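Local atomic coordinates of Rbstp0775 protein (Geobacillus stearothermophilus, PDB entry 1RZ3), a protein that probably binds ATP and acts as a kinase, perhaps on uridine, although its true substrate has not been established. Residues 52-57 with 126-131; 63-68 with 106-111; 84-89 with 135-140. One frame throughout, in Å; residues are numbered along the deposited sequence.

After helix 3-15, strand 23-29 and helix 35-48, the chain enters strand 53-57, one of the two outermost strands of the five-stranded parallel sheet. Contact 1 closes a loop of 68 residues by setting this strand beside strand 127-132. Contact 2 is nested within that loop: it joins the short helical turn at 65-68 to the end of strand 102-109 in the two-stranded antiparallel sheet. Contact 3 crosses both, since 84-89 lies inside both loops and 135-140 lies beyond them; it ties the start of helix 86-94 to the loop after strand 127-132. Contacts 1 and 3 touch where Leu135 packs on Ile130, and contacts 2 and 3 where Pro106 packs on Trp88.

Contact 1. Residues 52-57 with 126-131; sequences SVCVFH and DMIMIE
A short side-chain bond from His57 to Glu131 closes the C-terminal end of this parallel strand pair: His57 ND1 donates to Glu131 OE2 over 2.6 Å. The oxygen lies in the imidazole plane and accepts through its anti lone pair, while the ring and carboxylate planes are turned 71° against each other. Glu131 reaches its partner because CG sits between the backbone N and the carbonyl carbon (chi1 64°) and the chain then bends at chi2, carrying the acid back across to strand 53-57.

A carboxylate also joins the opposite end. Asp126 OD2 accepts a hydrogen bond from Ser52 N at 2.8 Å, again through its anti lone pair and almost straight, and a water links the same oxygen to Ser52 OG. Ser52 O in turn accepts from the backbone N of both Asp126 and Met127. In between, regular parallel bonding alternates from strand to strand, with Met129 N to Cys54 O at 2.7 Å and Phe56 N to Met129 O at 2.8 Å.

Cys54, Phe56, Ile128 and Ile130 share one face of the sheet. Ile128 divides its branches here: CD1 comes 3.6 Å from Cys54 CB, and CG2 meets the edge of the Phe56 ring 3.8 Å from CD2. On the other face Val53 CG1 packs 4.1 Å from CB of Met129, a selenomethionine, and Val55, His57, Met129 and Glu131 touch helix 35-48.

Glu131 OE2 is also hydrogen-bonded to Thr36 OG1, in a sequence resembling a P-loop. Two bonds thus grip one oxygen and probably restrict rotation of the carboxylate, consistent with a polar network that links the sheet to a probable nucleotide-binding loop.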
loop_
_atom_site.group_PDB
_atom_site.type_symbol
_atom_site.label_atom_id
_atom_site.label_comp_id
_atom_site.label_asym_id
_atom_site.label_seq_id
_atom_site.Cartn_x
_atom_site.Cartn_y
_atom_site.Cartn_z
ATOM N N SER A 52 -7.325 -2.677 17.322
ATOM C CA SER A 52 -8.306 -2.776 16.245
ATOM C C SER A 52 -7.623 -2.206 15.005
ATOM O O SER A 52 -7.250 -1.033 14.987
ATOM C CB SER A 52 -9.560 -1.961 16.560
ATOM O OG SER A 52 -10.328 -2.582 17.575
ATOM N N VAL A 53 -7.469 -3.042 13.983
ATOM C CA VAL A 53 -6.797 -2.644 12.746
ATOM C C VAL A 53 -7.678 -2.792 11.503
ATOM O O VAL A 53 -8.309 -3.832 11.299
ATOM C CB VAL A 53 -5.520 -3.496 12.519
ATOM C CG1 VAL A 53 -4.766 -3.003 11.280
ATOM C CG2 VAL A 53 -4.628 -3.447 13.752
ATOM N N CYS A 54 -7.707 -1.742 10.681
ATOM C CA CYS A 54 -8.463 -1.728 9.426
ATOM C C CYS A 54 -7.387 -1.825 8.333
ATOM O O CYS A 54 -6.403 -1.086 8.364
ATOM C CB CYS A 54 -9.249 -0.416 9.296
ATOM S SG CYS A 54 -10.210 -0.251 7.771
ATOM N N VAL A 55 -7.569 -2.729 7.376
ATOM C CA VAL A 55 -6.568 -2.924 6.328
ATOM C C VAL A 55 -7.053 -2.600 4.915
ATOM O O VAL A 55 -8.171 -2.948 4.540
ATOM C CB VAL A 55 -6.067 -4.391 6.321
ATOM C CG1 VAL A 55 -4.930 -4.549 5.322
ATOM C CG2 VAL A 55 -5.625 -4.812 7.725
ATOM N N PHE A 56 -6.197 -1.930 4.143
ATOM C CA PHE A 56 -6.488 -1.576 2.751
ATOM C C PHE A 56 -5.387 -2.191 1.898
ATOM O O PHE A 56 -4.230 -2.248 2.320
ATOM C CB PHE A 56 -6.482 -0.054 2.556
ATOM C CG PHE A 56 -7.695 0.636 3.109
ATOM C CD1 PHE A 56 -8.869 0.705 2.368
ATOM C CD2 PHE A 56 -7.667 1.204 4.377
ATOM C CE1 PHE A 56 -10.005 1.335 2.886
ATOM C CE2 PHE A 56 -8.793 1.835 4.903
ATOM C CZ PHE A 56 -9.964 1.900 4.157
ATOM N N HIS A 57 -5.749 -2.653 0.703
ATOM C CA HIS A 57 -4.798 -3.268 -0.218
ATOM C C HIS A 57 -4.887 -2.450 -1.503
ATOM O O HIS A 57 -5.905 -2.487 -2.190
ATOM C CB HIS A 57 -5.201 -4.722 -0.484
ATOM C CG HIS A 57 -5.251 -5.571 0.750
ATOM N ND1 HIS A 57 -4.128 -6.150 1.301
ATOM C CD2 HIS A 57 -6.287 -5.927 1.546
ATOM C CE1 HIS A 57 -4.471 -6.827 2.383
ATOM N NE2 HIS A 57 -5.775 -6.708 2.553
ATOM N N ASP A 126 -7.880 1.583 15.842
ATOM C CA ASP A 126 -6.732 2.155 16.539
ATOM C C ASP A 126 -5.662 2.448 15.489
ATOM O O ASP A 126 -4.912 3.428 15.592
ATOM C CB ASP A 126 -6.166 1.170 17.559
ATOM C CG ASP A 126 -7.142 0.863 18.671
ATOM O OD1 ASP A 126 -7.600 1.815 19.339
ATOM O OD2 ASP A 126 -7.447 -0.329 18.876
HETATM N N MSE A 127 -5.603 1.587 14.477
HETATM C CA MSE A 127 -4.625 1.733 13.408
HETATM C C MSE A 127 -5.227 1.384 12.059
HETATM O O MSE A 127 -6.113 0.538 11.962
HETATM C CB MSE A 127 -3.426 0.805 13.642
HETATM C CG MSE A 127 -2.807 0.879 15.024
HETATM SE SE MSE A 127 -1.145 -0.149 15.136
HETATM C CE MSE A 127 -0.599 0.383 16.918
ATOM N N ILE A 128 -4.725 2.041 11.019
ATOM C CA ILE A 128 -5.164 1.791 9.657
ATOM C C ILE A 128 -3.908 1.310 8.950
ATOM O O ILE A 128 -2.875 1.984 8.987
ATOM C CB ILE A 128 -5.650 3.082 8.953
ATOM C CG1 ILE A 128 -6.779 3.735 9.761
ATOM C CG2 ILE A 128 -6.100 2.752 7.523
ATOM C CD1 ILE A 128 -7.946 2.824 10.030
HETATM N N MSE A 129 -3.979 0.147 8.318
HETATM C CA MSE A 129 -2.816 -0.381 7.621
HETATM C C MSE A 129 -3.060 -0.448 6.123
HETATM O O MSE A 129 -4.055 -1.008 5.668
HETATM C CB MSE A 129 -2.459 -1.767 8.146
HETATM C CG MSE A 129 -1.147 -2.280 7.596
HETATM SE SE MSE A 129 -0.765 -4.024 8.267
HETATM C CE MSE A 129 -0.281 -3.554 10.078
ATOM N N ILE A 130 -2.139 0.134 5.365
ATOM C CA ILE A 130 -2.232 0.170 3.914
ATOM C C ILE A 130 -0.994 -0.478 3.303
ATOM O O ILE A 130 0.133 -0.117 3.646
ATOM C CB ILE A 130 -2.333 1.635 3.422
ATOM C CG1 ILE A 130 -3.536 2.312 4.090
ATOM C CG2 ILE A 130 -2.451 1.678 1.902
ATOM C CD1 ILE A 130 -3.662 3.787 3.797
ATOM N N GLU A 131 -1.201 -1.448 2.413
ATOM C CA GLU A 131 -0.084 -2.115 1.756
ATOM C C GLU A 131 -0.239 -2.003 0.247
ATOM O O GLU A 131 -1.351 -2.079 -0.275
ATOM C CB GLU A 131 -0.010 -3.594 2.170
ATOM C CG GLU A 131 -1.200 -4.457 1.758
ATOM C CD GLU A 131 -1.030 -5.105 0.391
ATOM O OE1 GLU A 131 -0.003 -4.853 -0.278
ATOM O OE2 GLU A 131 -1.931 -5.873 -0.013
HETATM O O HOH W 1 -9.819 -1.496 19.953
#

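Contact 2. Residues 63-68 with 106-111; sequences VERAKR and PFYDHE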
loop_
_atom_site.group_PDB
_atom_site.type_symbol
_atom_site.label_atom_id
_atom_site.label_comp_id
_atom_site.label_asym_id
_atom_site.label_seq_id
_atom_site.Cartn_x
_atom_site.Cartn_y
_atom_site.Cartn_z
ATOM N N VAL A 63 -7.385 1.158 -11.740
ATOM C CA VAL A 63 -8.350 1.433 -12.796
ATOM C C VAL A 63 -8.530 0.235 -13.725
ATOM O O VAL A 63 -7.778 -0.732 -13.658
ATOM C CB VAL A 63 -7.912 2.650 -13.634
ATOM C CG1 VAL A 63 -7.794 3.876 -12.738
ATOM C CG2 VAL A 63 -6.576 2.361 -14.317
ATOM N N GLU A 64 -9.537 0.313 -14.590
ATOM C CA GLU A 64 -9.838 -0.753 -15.546
ATOM C C GLU A 64 -8.691 -0.936 -16.545
ATOM O O GLU A 64 -7.907 -0.014 -16.774
ATOM C CB GLU A 64 -11.123 -0.408 -16.303
ATOM C CG GLU A 64 -11.047 0.937 -17.002
ATOM C CD GLU A 64 -12.386 1.414 -17.525
ATOM O OE1 GLU A 64 -12.955 0.748 -18.416
ATOM O OE2 GLU A 64 -12.866 2.462 -17.041
ATOM N N ARG A 65 -8.609 -2.123 -17.142
ATOM C CA ARG A 65 -7.558 -2.431 -18.115
ATOM C C ARG A 65 -7.461 -1.374 -19.212
ATOM O O ARG A 65 -6.371 -0.918 -19.558
ATOM C CB ARG A 65 -7.818 -3.793 -18.769
ATOM C CG ARG A 65 -7.742 -4.979 -17.826
ATOM C CD ARG A 65 -8.167 -6.266 -18.527
ATOM N NE ARG A 65 -8.252 -7.388 -17.596
ATOM C CZ ARG A 65 -8.745 -8.585 -17.902
ATOM N NH1 ARG A 65 -9.203 -8.831 -19.124
ATOM N NH2 ARG A 65 -8.781 -9.543 -16.983
ATOM N N ALA A 66 -8.610 -0.989 -19.753
ATOM C CA ALA A 66 -8.667 -0.001 -20.821
ATOM C C ALA A 66 -7.949 1.302 -20.489
ATOM O O ALA A 66 -7.554 2.040 -21.393
ATOM C CB ALA A 66 -10.121 0.284 -21.180
ATOM N N LYS A 67 -7.768 1.588 -19.202
ATOM C CA LYS A 67 -7.103 2.823 -18.800
ATOM C C LYS A 67 -5.632 2.666 -18.425
ATOM O O LYS A 67 -4.922 3.657 -18.267
ATOM C CB LYS A 67 -7.853 3.477 -17.635
ATOM C CG LYS A 67 -9.248 3.963 -17.995
ATOM C CD LYS A 67 -9.866 4.768 -16.863
ATOM C CE LYS A 67 -11.244 5.284 -17.253
ATOM N NZ LYS A 67 -11.849 6.131 -16.188
ATOM N N ARG A 68 -5.169 1.431 -18.285
ATOM C CA ARG A 68 -3.777 1.200 -17.917
ATOM C C ARG A 68 -3.038 0.286 -18.892
ATOM O O ARG A 68 -1.881 -0.064 -18.665
ATOM C CB ARG A 68 -3.706 0.637 -16.494
ATOM C CG ARG A 68 -4.481 -0.649 -16.299
ATOM C CD ARG A 68 -4.750 -0.910 -14.825
ATOM N NE ARG A 68 -5.588 -2.088 -14.637
ATOM C CZ ARG A 68 -5.137 -3.335 -14.672
ATOM N NH1 ARG A 68 -3.850 -3.566 -14.879
ATOM N NH2 ARG A 68 -5.975 -4.349 -14.513
ATOM N N PRO A 106 -14.555 2.102 -4.953
ATOM C CA PRO A 106 -14.753 1.129 -6.026
ATOM C C PRO A 106 -13.657 0.078 -5.871
ATOM O O PRO A 106 -12.470 0.407 -5.853
ATOM C CB PRO A 106 -14.590 1.972 -7.290
ATOM C CG PRO A 106 -13.570 2.992 -6.874
ATOM C CD PRO A 106 -14.048 3.382 -5.485
ATOM N N PHE A 107 -14.054 -1.176 -5.711
ATOM C CA PHE A 107 -13.092 -2.257 -5.565
ATOM C C PHE A 107 -12.957 -2.983 -6.897
ATOM O O PHE A 107 -13.949 -3.427 -7.472
ATOM C CB PHE A 107 -13.540 -3.214 -4.459
ATOM C CG PHE A 107 -13.183 -2.737 -3.072
ATOM C CD1 PHE A 107 -12.065 -3.242 -2.418
ATOM C CD2 PHE A 107 -13.948 -1.766 -2.436
ATOM C CE1 PHE A 107 -11.709 -2.791 -1.144
ATOM C CE2 PHE A 107 -13.605 -1.305 -1.164
ATOM C CZ PHE A 107 -12.478 -1.822 -0.516
ATOM N N TYR A 108 -11.727 -3.094 -7.384
ATOM C CA TYR A 108 -11.464 -3.733 -8.666
ATOM C C TYR A 108 -11.433 -5.258 -8.645
ATOM O O TYR A 108 -10.766 -5.872 -7.810
ATOM C CB TYR A 108 -10.139 -3.226 -9.233
ATOM C CG TYR A 108 -9.846 -3.718 -10.629
ATOM C CD1 TYR A 108 -10.641 -3.325 -11.704
ATOM C CD2 TYR A 108 -8.762 -4.558 -10.880
ATOM C CE1 TYR A 108 -10.362 -3.751 -12.998
ATOM C CE2 TYR A 108 -8.472 -4.995 -12.175
ATOM C CZ TYR A 108 -9.278 -4.584 -13.226
ATOM O OH TYR A 108 -8.996 -4.989 -14.509
ATOM N N ASP A 109 -12.160 -5.858 -9.584
ATOM C CA ASP A 109 -12.201 -7.307 -9.727
ATOM C C ASP A 109 -11.320 -7.608 -10.934
ATOM O O ASP A 109 -11.705 -7.346 -12.073
ATOM C CB ASP A 109 -13.627 -7.793 -9.995
ATOM C CG ASP A 109 -13.747 -9.307 -9.928
ATOM O OD1 ASP A 109 -12.971 -10.001 -10.619
ATOM O OD2 ASP A 109 -14.618 -9.804 -9.182
ATOM N N HIS A 110 -10.132 -8.141 -10.667
ATOM C CA HIS A 110 -9.154 -8.465 -11.702
ATOM C C HIS A 110 -9.656 -9.448 -12.763
ATOM O O HIS A 110 -9.317 -9.324 -13.942
ATOM C CB HIS A 110 -7.888 -9.016 -11.042
ATOM C CG HIS A 110 -7.289 -8.093 -10.026
ATOM N ND1 HIS A 110 -6.633 -6.930 -10.369
ATOM C CD2 HIS A 110 -7.278 -8.142 -8.672
ATOM C CE1 HIS A 110 -6.245 -6.303 -9.272
ATOM N NE2 HIS A 110 -6.625 -7.017 -8.228
ATOM N N GLU A 111 -10.462 -10.418 -12.347
ATOM C CA GLU A 111 -10.993 -11.419 -13.269
ATOM C C GLU A 111 -12.001 -10.852 -14.265
ATOM O O GLU A 111 -11.901 -11.101 -15.465
ATOM C CB GLU A 111 -11.646 -12.562 -12.489
ATOM C CG GLU A 111 -10.702 -13.298 -11.554
ATOM C CD GLU A 111 -11.392 -14.415 -10.791
ATOM O OE1 GLU A 111 -12.351 -14.122 -10.043
ATOM O OE2 GLU A 111 -10.977 -15.588 -10.939
HETATM O O HOH W 2 -7.085 -7.649 -15.274
#
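Tyr108 reaches toward segment 63-68 and has the most surface buried here, with Arg65 and Arg68 converging near its hydroxyl. With CG anti to the backbone N (chi1 -174°), the phenol leaves the strand and slides under Val63 O, which lies 4.0 Å above one ring face, offset toward the rim. Glu64 CA approaches the same ring at CE1.

Arg68 comes from the opposite direction. Arg68 NH2 donates to Tyr108 OH at 3.1 Å, the oxygen lying at the guanidinium edge while the two planes stand almost perpendicular, 89° apart. Arg68 NE holds Val63 O at 2.8 Å, so one guanidinium group fixes both the phenol oxygen and the carbonyl above the phenol ring.

Arg65 runs extended past the hydroxyl, its CG 3.5 Å from Tyr108 OH, and continues to the turn after the strand. There Arg65 NH2 donates to His110 O at 3.1 Å, well bent at hydrogen (136°). A water supports this reach: it accepts from Arg65 NE at 2.6 Å and donates to His110 O.

Asp113 OD1 bonds both Tyr108 OH and the backbone N of Arg65, drawing the hairpin turn onto the first residue of the helical turn. Tyr108 also meets the ring of His115 on strand 114-121. The turn 65-68 thus joins the end of the antiparallel hairpin and, through Arg68 O, Arg175 of helix 169-187.

Contact 3. Residues 84-89 with 135-140; sequences WDVEWL and LQRKEW
Val86 is wedged among Arg137, Glu139 and Trp140, and its two methyl groups make the tight part of this contact. Val86 CG1 lies 3.6 Å from Trp140 NE1 and 3.8 Å from Glu139 CG. Val86 CG2 lies over one face of the Arg137 guanidinium, 3.7 Å from Arg137 NH1 and offset toward the rim of the group. Arg137 CD lies over the centre of the Trp140 ring and also meets both Val86 methyls; the bend at chi3 (87°) turns the guanidinium so that its face meets CG2.

The indole enters edge-on. Trp140 NE1 points at Val86 O in a bond that is weak at 3.3 Å yet nearly straight (166°), with the carbonyl oxygen close to the ring plane; Thr90 OG1 bonds the same oxygen. Farther along the ring, Leu89 CD1 packs 3.9 Å from Trp140 CZ2, and Phe94 stacks on the indole from the same helix.

Trp84 is held more loosely across the contact. Trp84 CB is 4.3 Å from Trp140 CH2, and its ring meets Arg137 NH2 obliquely. The stronger polar partners of both residues lie elsewhere: Trp84 NE1 bonds Met58 O, while Arg137 bonds Tyr80 O and makes a cation-pi contact with the Tyr80 ring.

Glu139 forms the solvent side, where its OE2 pairs with NZ of exposed Lys138 at 2.8 Å. Separately, Asp85 caps the start of the helix by accepting from Trp88 N.

An N-capped helix start thus packs against the loop that follows strand 127-132 at the C-terminal ends of the parallel strands, where P-loop kinases characteristically gather their functional loops, although this contact itself lies away from the calcium-binding residue Asp124.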
loop_
_atom_site.group_PDB
_atom_site.type_symbol
_atom_site.label_atom_id
_atom_site.label_comp_id
_atom_site.label_asym_id
_atom_site.label_seq_id
_atom_site.Cartn_x
_atom_site.Cartn_y
_atom_site.Cartn_z
ATOM N N TRP A 84 -3.176 3.754 -11.083
ATOM C CA TRP A 84 -3.907 4.282 -9.931
ATOM C C TRP A 84 -4.294 5.726 -10.221
ATOM O O TRP A 84 -3.494 6.484 -10.770
ATOM C CB TRP A 84 -3.037 4.275 -8.667
ATOM C CG TRP A 84 -2.835 2.930 -8.068
ATOM C CD1 TRP A 84 -3.632 2.312 -7.150
ATOM C CD2 TRP A 84 -1.794 2.003 -8.388
ATOM N NE1 TRP A 84 -3.154 1.051 -6.878
ATOM C CE2 TRP A 84 -2.025 0.835 -7.625
ATOM C CE3 TRP A 84 -0.689 2.043 -9.247
ATOM C CZ2 TRP A 84 -1.191 -0.284 -7.696
ATOM C CZ3 TRP A 84 0.143 0.928 -9.319
ATOM C CH2 TRP A 84 -0.114 -0.217 -8.548
ATOM N N ASP A 85 -5.520 6.099 -9.866
ATOM C CA ASP A 85 -5.970 7.476 -10.043
ATOM C C ASP A 85 -5.462 8.124 -8.760
ATOM O O ASP A 85 -6.192 8.242 -7.768
ATOM C CB ASP A 85 -7.497 7.548 -10.099
ATOM C CG ASP A 85 -7.996 8.930 -10.448
ATOM O OD1 ASP A 85 -7.304 9.914 -10.115
ATOM O OD2 ASP A 85 -9.090 9.034 -11.040
ATOM N N VAL A 86 -4.191 8.511 -8.782
ATOM C CA VAL A 86 -3.528 9.094 -7.626
ATOM C C VAL A 86 -4.278 10.238 -6.953
ATOM O O VAL A 86 -4.423 10.252 -5.733
ATOM C CB VAL A 86 -2.109 9.569 -8.007
ATOM C CG1 VAL A 86 -1.412 10.175 -6.803
ATOM C CG2 VAL A 86 -1.309 8.393 -8.552
ATOM N N GLU A 87 -4.759 11.186 -7.746
ATOM C CA GLU A 87 -5.480 12.336 -7.207
ATOM C C GLU A 87 -6.816 11.964 -6.561
ATOM O O GLU A 87 -7.158 12.477 -5.496
ATOM C CB GLU A 87 -5.694 13.362 -8.322
ATOM C CG GLU A 87 -6.526 14.564 -7.946
ATOM C CD GLU A 87 -6.699 15.504 -9.130
ATOM O OE1 GLU A 87 -6.932 15.006 -10.254
ATOM O OE2 GLU A 87 -6.606 16.727 -8.940
ATOM N N TRP A 88 -7.576 11.080 -7.200
ATOM C CA TRP A 88 -8.861 10.669 -6.641
ATOM C C TRP A 88 -8.620 9.949 -5.311
ATOM O O TRP A 88 -9.318 10.202 -4.321
ATOM C CB TRP A 88 -9.603 9.735 -7.607
ATOM C CG TRP A 88 -11.019 9.438 -7.186
ATOM C CD1 TRP A 88 -12.133 10.175 -7.476
ATOM C CD2 TRP A 88 -11.461 8.356 -6.357
ATOM N NE1 TRP A 88 -13.240 9.620 -6.878
ATOM C CE2 TRP A 88 -12.856 8.502 -6.184
ATOM C CE3 TRP A 88 -10.812 7.276 -5.738
ATOM C CZ2 TRP A 88 -13.615 7.610 -5.420
ATOM C CZ3 TRP A 88 -11.568 6.390 -4.977
ATOM C CH2 TRP A 88 -12.956 6.564 -4.826
ATOM N N LEU A 89 -7.627 9.061 -5.284
ATOM C CA LEU A 89 -7.316 8.317 -4.062
ATOM C C LEU A 89 -6.830 9.242 -2.958
ATOM O O LEU A 89 -7.118 9.018 -1.779
ATOM C CB LEU A 89 -6.275 7.235 -4.351
ATOM C CG LEU A 89 -6.865 6.078 -5.166
ATOM C CD1 LEU A 89 -5.750 5.221 -5.728
ATOM C CD2 LEU A 89 -7.812 5.258 -4.281
ATOM N N LEU A 135 3.830 3.271 -2.522
ATOM C CA LEU A 135 3.067 3.963 -1.484
ATOM C C LEU A 135 3.629 5.322 -1.097
ATOM O O LEU A 135 2.893 6.194 -0.637
ATOM C CB LEU A 135 2.998 3.123 -0.208
ATOM C CG LEU A 135 2.150 1.855 -0.161
ATOM C CD1 LEU A 135 2.091 1.380 1.298
ATOM C CD2 LEU A 135 0.740 2.136 -0.680
ATOM N N GLN A 136 4.937 5.496 -1.265
ATOM C CA GLN A 136 5.572 6.741 -0.874
ATOM C C GLN A 136 5.667 7.820 -1.938
ATOM O O GLN A 136 6.559 8.667 -1.897
ATOM C CB GLN A 136 6.947 6.437 -0.276
ATOM C CG GLN A 136 6.829 5.595 0.989
ATOM C CD GLN A 136 8.163 5.270 1.609
ATOM O OE1 GLN A 136 8.856 4.333 1.192
ATOM N NE2 GLN A 136 8.543 6.050 2.603
ATOM N N ARG A 137 4.744 7.805 -2.895
ATOM C CA ARG A 137 4.757 8.858 -3.893
ATOM C C ARG A 137 4.382 10.131 -3.117
ATOM O O ARG A 137 3.644 10.073 -2.128
ATOM C CB ARG A 137 3.778 8.556 -5.036
ATOM C CG ARG A 137 2.377 8.170 -4.637
ATOM C CD ARG A 137 1.512 7.941 -5.886
ATOM N NE ARG A 137 1.576 6.586 -6.437
ATOM C CZ ARG A 137 1.897 6.298 -7.697
ATOM N NH1 ARG A 137 2.202 7.268 -8.553
ATOM N NH2 ARG A 137 1.869 5.042 -8.121
ATOM N N LYS A 138 4.916 11.266 -3.552
ATOM C CA LYS A 138 4.712 12.546 -2.875
ATOM C C LYS A 138 3.298 12.904 -2.431
ATOM O O LYS A 138 3.112 13.516 -1.380
ATOM C CB LYS A 138 5.266 13.681 -3.738
ATOM C CG LYS A 138 4.594 13.816 -5.089
ATOM C CD LYS A 138 5.212 14.959 -5.896
ATOM C CE LYS A 138 4.552 15.099 -7.266
ATOM N NZ LYS A 138 4.655 13.851 -8.081
ATOM N N GLU A 139 2.307 12.529 -3.229
ATOM C CA GLU A 139 0.920 12.839 -2.918
ATOM C C GLU A 139 0.363 12.126 -1.685
ATOM O O GLU A 139 -0.462 12.692 -0.954
ATOM C CB GLU A 139 0.030 12.503 -4.123
ATOM C CG GLU A 139 0.299 13.302 -5.401
ATOM C CD GLU A 139 1.574 12.902 -6.139
ATOM O OE1 GLU A 139 2.087 11.779 -5.935
ATOM O OE2 GLU A 139 2.057 13.718 -6.954
ATOM N N TRP A 140 0.810 10.892 -1.456
ATOM C CA TRP A 140 0.313 10.086 -0.342
ATOM C C TRP A 140 1.145 10.117 0.942
ATOM O O TRP A 140 0.607 9.973 2.041
ATOM C CB TRP A 140 0.144 8.636 -0.805
ATOM C CG TRP A 140 -0.745 8.478 -2.018
ATOM C CD1 TRP A 140 -1.674 9.370 -2.485
ATOM C CD2 TRP A 140 -0.837 7.327 -2.868
ATOM N NE1 TRP A 140 -2.339 8.843 -3.567
ATOM C CE2 TRP A 140 -1.845 7.591 -3.825
ATOM C CE3 TRP A 140 -0.168 6.097 -2.910
ATOM C CZ2 TRP A 140 -2.199 6.669 -4.812
ATOM C CZ3 TRP A 140 -0.521 5.178 -3.890
ATOM C CH2 TRP A 140 -1.528 5.469 -4.829
#